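Local coordinates for probable oxidoreductase protein (Rhizobium etli, PDB 4FB5) that is probably an oxidoreductase of the GFO/IDH/MocA family, with a nucleotide-binding Rossmann domain joined to a C-terminal domain built on a large beta-sheet, at residues M160-I163 / R164-G168; Y295-E298 / R299-E302. All blocks are in the same frame, centred on the assembly; numbering follows the deposited sequence.

Both contacts are local, and both belong to the part of the fold built around the large mixed sheet. Interaction 1 is a length of helix 158-168, and interaction 2 is the hairpin joining strands 291-296 and 302-307. Their centres lie about 15 Å apart, but they meet where helix packs on sheet: Met160 CE lies 3.5 Å from Tyr295 CE2, and Ile163 CD1 4.0 Å from Tyr295 CB. Each combines buried residues with more accessible ones. Regular backbone bonding and apolar packing dominate interaction 1; turns, a bridging water and charged side chains dominate interaction 2. The second subunit reaches the former and the third subunit the latter.

Interaction 1 (M160-I163 / R164-G168); sequences MRHI and RKLVG
Val167 N donates to Ile163 O at 2.9 Å and Arg164 N to Met160 O at 3.0 Å, two of four successive backbone hydrogen bonds that tie 160-163 to 164-168. Lys165 N and Leu166 N continue the series, reaching Arg161 O and His162 O respectively, each at 3.1 Å.

The polar ends of His162 and Arg164 find partners outside 160-168. His162 NE2 is hydrogen-bonded to Glu314 of the second subunit, whose carboxylate would probably polarise the imidazole. Arg164 bends at its third torsion (103°) and leads away from 160-163, giving NH1 to the carbonyl of Tyr220 and making a cation-pi contact with that residue's ring.

Among the side chains, His162 and Leu166 form the closest pair. The imidazole CG stands anti to the backbone N (chi1 -159°), which carries the ring along the helix toward Leu166, and NE2 comes to 3.7 Å from Leu166 CD2. On the same flank, His162 CD2 is 4.0 Å from Leu166 CG; the Leu166 CD2 methyl approaches the ring obliquely. The aliphatic part of Lys165 is a looser neighbour at the other ring nitrogen, its CD 4.4 Å from His162 ND1. One turn also separates Ile163 and Val167, whose CG2 methyls meet at 4.3 Å, while the longer branch of Ile163 points to the sheet. Phe303 of strand 302-307 packs on His162, Ile163 and Leu166; from helix 206-221, Leu217 lies against Met160, a selenomethionine, and Leu221 against Ile163.

The i to i+4 bonds, with side chains paired three and four residues apart, are those of a regular amphipathic alpha-helix, here laid on the large sheet of the GFO/IDH/MocA C-terminal domain, with its His162 and Leu166 flank taking part in the interface with the second subunit.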
# COMPACT_ATOMS: atom_id res chain seq x y z
N MSE A 160 13.51 -1.61 13.94
CA MSE A 160 13.02 -1.50 15.25
C MSE A 160 14.03 -0.75 16.13
O MSE A 160 13.61 0.10 16.91
CB MSE A 160 12.66 -2.91 15.75
CG MSE A 160 11.87 -2.95 17.03
SE MSE A 160 10.10 -2.09 16.75
CE MSE A 160 9.43 -3.52 15.54
N ARG A 161 15.34 -1.03 16.02
CA ARG A 161 16.32 -0.21 16.76
C ARG A 161 16.22 1.26 16.34
O ARG A 161 16.35 2.16 17.18
CB ARG A 161 17.79 -0.69 16.74
CG ARG A 161 18.13 -1.96 15.97
CD ARG A 161 18.15 -3.21 16.88
NE ARG A 161 19.32 -4.08 16.66
CZ ARG A 161 20.45 -4.05 17.39
NH1 ARG A 161 20.62 -3.18 18.38
NH2 ARG A 161 21.45 -4.88 17.11
N HIS A 162 15.96 1.51 15.06
CA HIS A 162 15.75 2.86 14.66
C HIS A 162 14.47 3.44 15.19
O HIS A 162 14.41 4.63 15.41
CB HIS A 162 15.80 3.01 13.18
CG HIS A 162 16.08 4.42 12.75
ND1 HIS A 162 17.25 5.07 13.07
CD2 HIS A 162 15.34 5.29 12.02
CE1 HIS A 162 17.23 6.29 12.56
NE2 HIS A 162 16.08 6.44 11.91
N ILE A 163 13.43 2.64 15.40
CA ILE A 163 12.22 3.18 16.02
C ILE A 163 12.51 3.65 17.45
O ILE A 163 12.14 4.78 17.82
CB ILE A 163 11.03 2.22 15.95
CG1 ILE A 163 10.54 2.22 14.49
CG2 ILE A 163 9.90 2.72 16.83
CD1 ILE A 163 9.62 1.07 14.03
N ARG A 164 13.19 2.81 18.21
CA ARG A 164 13.57 3.14 19.59
C ARG A 164 14.34 4.43 19.65
O ARG A 164 14.00 5.28 20.46
CB ARG A 164 14.45 2.07 20.16
CG ARG A 164 14.35 1.97 21.61
CD ARG A 164 15.19 0.83 22.05
NE ARG A 164 16.44 1.30 22.63
CZ ARG A 164 16.66 1.33 23.94
NH1 ARG A 164 15.72 0.94 24.80
NH2 ARG A 164 17.81 1.75 24.39
N LYS A 165 15.34 4.57 18.78
CA LYS A 165 16.11 5.78 18.69
C LYS A 165 15.26 7.04 18.40
O LYS A 165 15.31 8.01 19.18
CB LYS A 165 17.25 5.64 17.68
CG LYS A 165 18.24 6.84 17.56
CD LYS A 165 19.43 6.51 16.60
CE LYS A 165 20.06 7.75 15.96
NZ LYS A 165 20.56 8.77 16.98
N LEU A 166 14.48 7.04 17.32
CA LEU A 166 13.59 8.18 17.12
C LEU A 166 12.72 8.51 18.35
O LEU A 166 12.62 9.67 18.77
CB LEU A 166 12.67 7.98 15.92
CG LEU A 166 13.29 7.61 14.59
CD1 LEU A 166 12.20 7.37 13.57
CD2 LEU A 166 14.16 8.72 14.18
N VAL A 167 12.10 7.49 18.94
CA VAL A 167 11.28 7.73 20.12
C VAL A 167 12.11 8.33 21.27
O VAL A 167 11.70 9.36 21.87
CB VAL A 167 10.57 6.46 20.61
CG1 VAL A 167 9.81 6.77 21.84
CG2 VAL A 167 9.63 6.00 19.58
N GLY A 168 13.26 7.71 21.57
CA GLY A 168 14.13 8.16 22.64
C GLY A 168 14.48 9.63 22.47
O GLY A 168 14.53 10.38 23.45

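Interaction 2 (Y295-E298 / R299-E302); sequences YDQE and RMNE
Tyr295, near the end of its strand, turns the edge of its ring to the returning chain: CD1 lies 3.3 Å from Glu302 O, and CE1 is 3.8 Å from Met300 O, which sits in the ring plane. With CG anti to the backbone N (chi1 169°), the ring runs alongside Met300, a selenomethionine, and its hydroxyl is modelled so close to Gln297 OE1 that this hydrogen bond is doubtful in detail.

Asp296 is gripped at several points. Its amide donates to a water at 2.8 Å (Asp296 N to water O), and that water lies 2.7 Å from Glu302 O, bridging the two arms. Its carbonyl O accepts from Arg299 N at 2.8 Å. The carboxylate divides its work: OD2, approached on its anti side, accepts from Glu298 N at 3.0 Å in an Asx turn, while OD1 forms a salt bridge with Arg281.

Gln297 O receives a weak bond from Met300 N at 3.2 Å. Glu298 extends away, its OE1 accepting from the backbone amides of Lys279 and Gly280.

Beyond it, Arg299 NE makes a salt bridge, its hydrogen bond weak, to Glu302 OE1 across a type I turn closed by Glu302 N to Arg299 O; Arg299 of the third subunit packs nearby. Together the Asx turn at Asp296, the Arg299 N to Asp296 O bond and the type I turn make the loop of a beta-hairpin linking neighbouring antiparallel strands 291-296 and 302-307.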
# COMPACT_ATOMS: atom_id res chain seq x y z
N TYR A 295 4.47 0.53 11.89
CA TYR A 295 5.35 -0.54 11.50
C TYR A 295 4.53 -1.80 11.33
O TYR A 295 3.58 -1.98 12.02
CB TYR A 295 6.43 -0.75 12.54
CG TYR A 295 7.20 -2.02 12.32
CD1 TYR A 295 8.20 -2.11 11.36
CD2 TYR A 295 6.85 -3.16 13.00
CE1 TYR A 295 8.88 -3.33 11.12
CE2 TYR A 295 7.48 -4.36 12.74
CZ TYR A 295 8.48 -4.42 11.84
OH TYR A 295 9.11 -5.58 11.76
N ASP A 296 4.93 -2.67 10.41
CA ASP A 296 4.22 -3.90 10.12
C ASP A 296 5.23 -4.98 9.67
O ASP A 296 5.74 -4.89 8.54
CB ASP A 296 3.24 -3.70 8.98
CG ASP A 296 2.20 -4.87 8.89
OD1 ASP A 296 0.98 -4.56 8.76
OD2 ASP A 296 2.59 -6.08 8.93
N GLN A 297 5.46 -5.98 10.54
CA GLN A 297 6.35 -7.11 10.30
C GLN A 297 6.25 -7.77 8.92
O GLN A 297 7.18 -8.44 8.49
CB GLN A 297 6.06 -8.20 11.34
CG GLN A 297 7.15 -9.24 11.45
CD GLN A 297 8.49 -8.60 11.90
OE1 GLN A 297 8.52 -7.67 12.73
NE2 GLN A 297 9.57 -9.08 11.34
N GLU A 298 5.11 -7.62 8.24
CA GLU A 298 4.93 -8.30 6.96
C GLU A 298 5.68 -7.57 5.84
O GLU A 298 5.87 -8.13 4.76
CB GLU A 298 3.42 -8.50 6.63
CG GLU A 298 2.82 -9.74 7.31
CD GLU A 298 1.30 -9.97 6.99
OE1 GLU A 298 0.82 -11.09 7.26
OE2 GLU A 298 0.61 -9.03 6.48
N ARG A 299 6.05 -6.32 6.12
CA ARG A 299 6.99 -5.49 5.37
C ARG A 299 8.03 -5.00 6.39
O ARG A 299 8.24 -3.81 6.62
CB ARG A 299 6.24 -4.32 4.77
CG ARG A 299 5.26 -4.81 3.74
CD ARG A 299 4.62 -3.71 2.94
NE ARG A 299 3.92 -2.76 3.80
CZ ARG A 299 2.85 -3.06 4.51
NH1 ARG A 299 2.37 -4.31 4.51
NH2 ARG A 299 2.30 -2.11 5.25
N MSE A 300 8.60 -5.98 7.06
CA MSE A 300 9.73 -5.90 7.97
C MSE A 300 10.80 -4.81 7.66
O MSE A 300 11.52 -4.30 8.54
CB MSE A 300 10.42 -7.23 7.75
CG MSE A 300 10.69 -7.93 8.95
SE MSE A 300 12.26 -9.13 8.73
CE MSE A 300 11.80 -9.99 7.00
N ASN A 301 10.95 -4.51 6.38
CA ASN A 301 12.05 -3.65 6.02
C ASN A 301 11.66 -2.19 5.83
O ASN A 301 12.33 -1.48 5.18
CB ASN A 301 12.83 -4.24 4.84
CG ASN A 301 13.58 -5.51 5.25
OD1 ASN A 301 13.19 -6.60 4.90
ND2 ASN A 301 14.63 -5.35 6.06
N GLU A 302 10.56 -1.77 6.43
CA GLU A 302 10.13 -0.38 6.32
C GLU A 302 9.37 0.03 7.57
O GLU A 302 9.03 -0.81 8.41
CB GLU A 302 9.30 -0.13 5.05
CG GLU A 302 8.22 -1.15 4.84
CD GLU A 302 7.40 -0.91 3.57
OE1 GLU A 302 6.26 -0.39 3.71
OE2 GLU A 302 7.89 -1.28 2.45
O HOH W 1 6.47 -1.75 8.24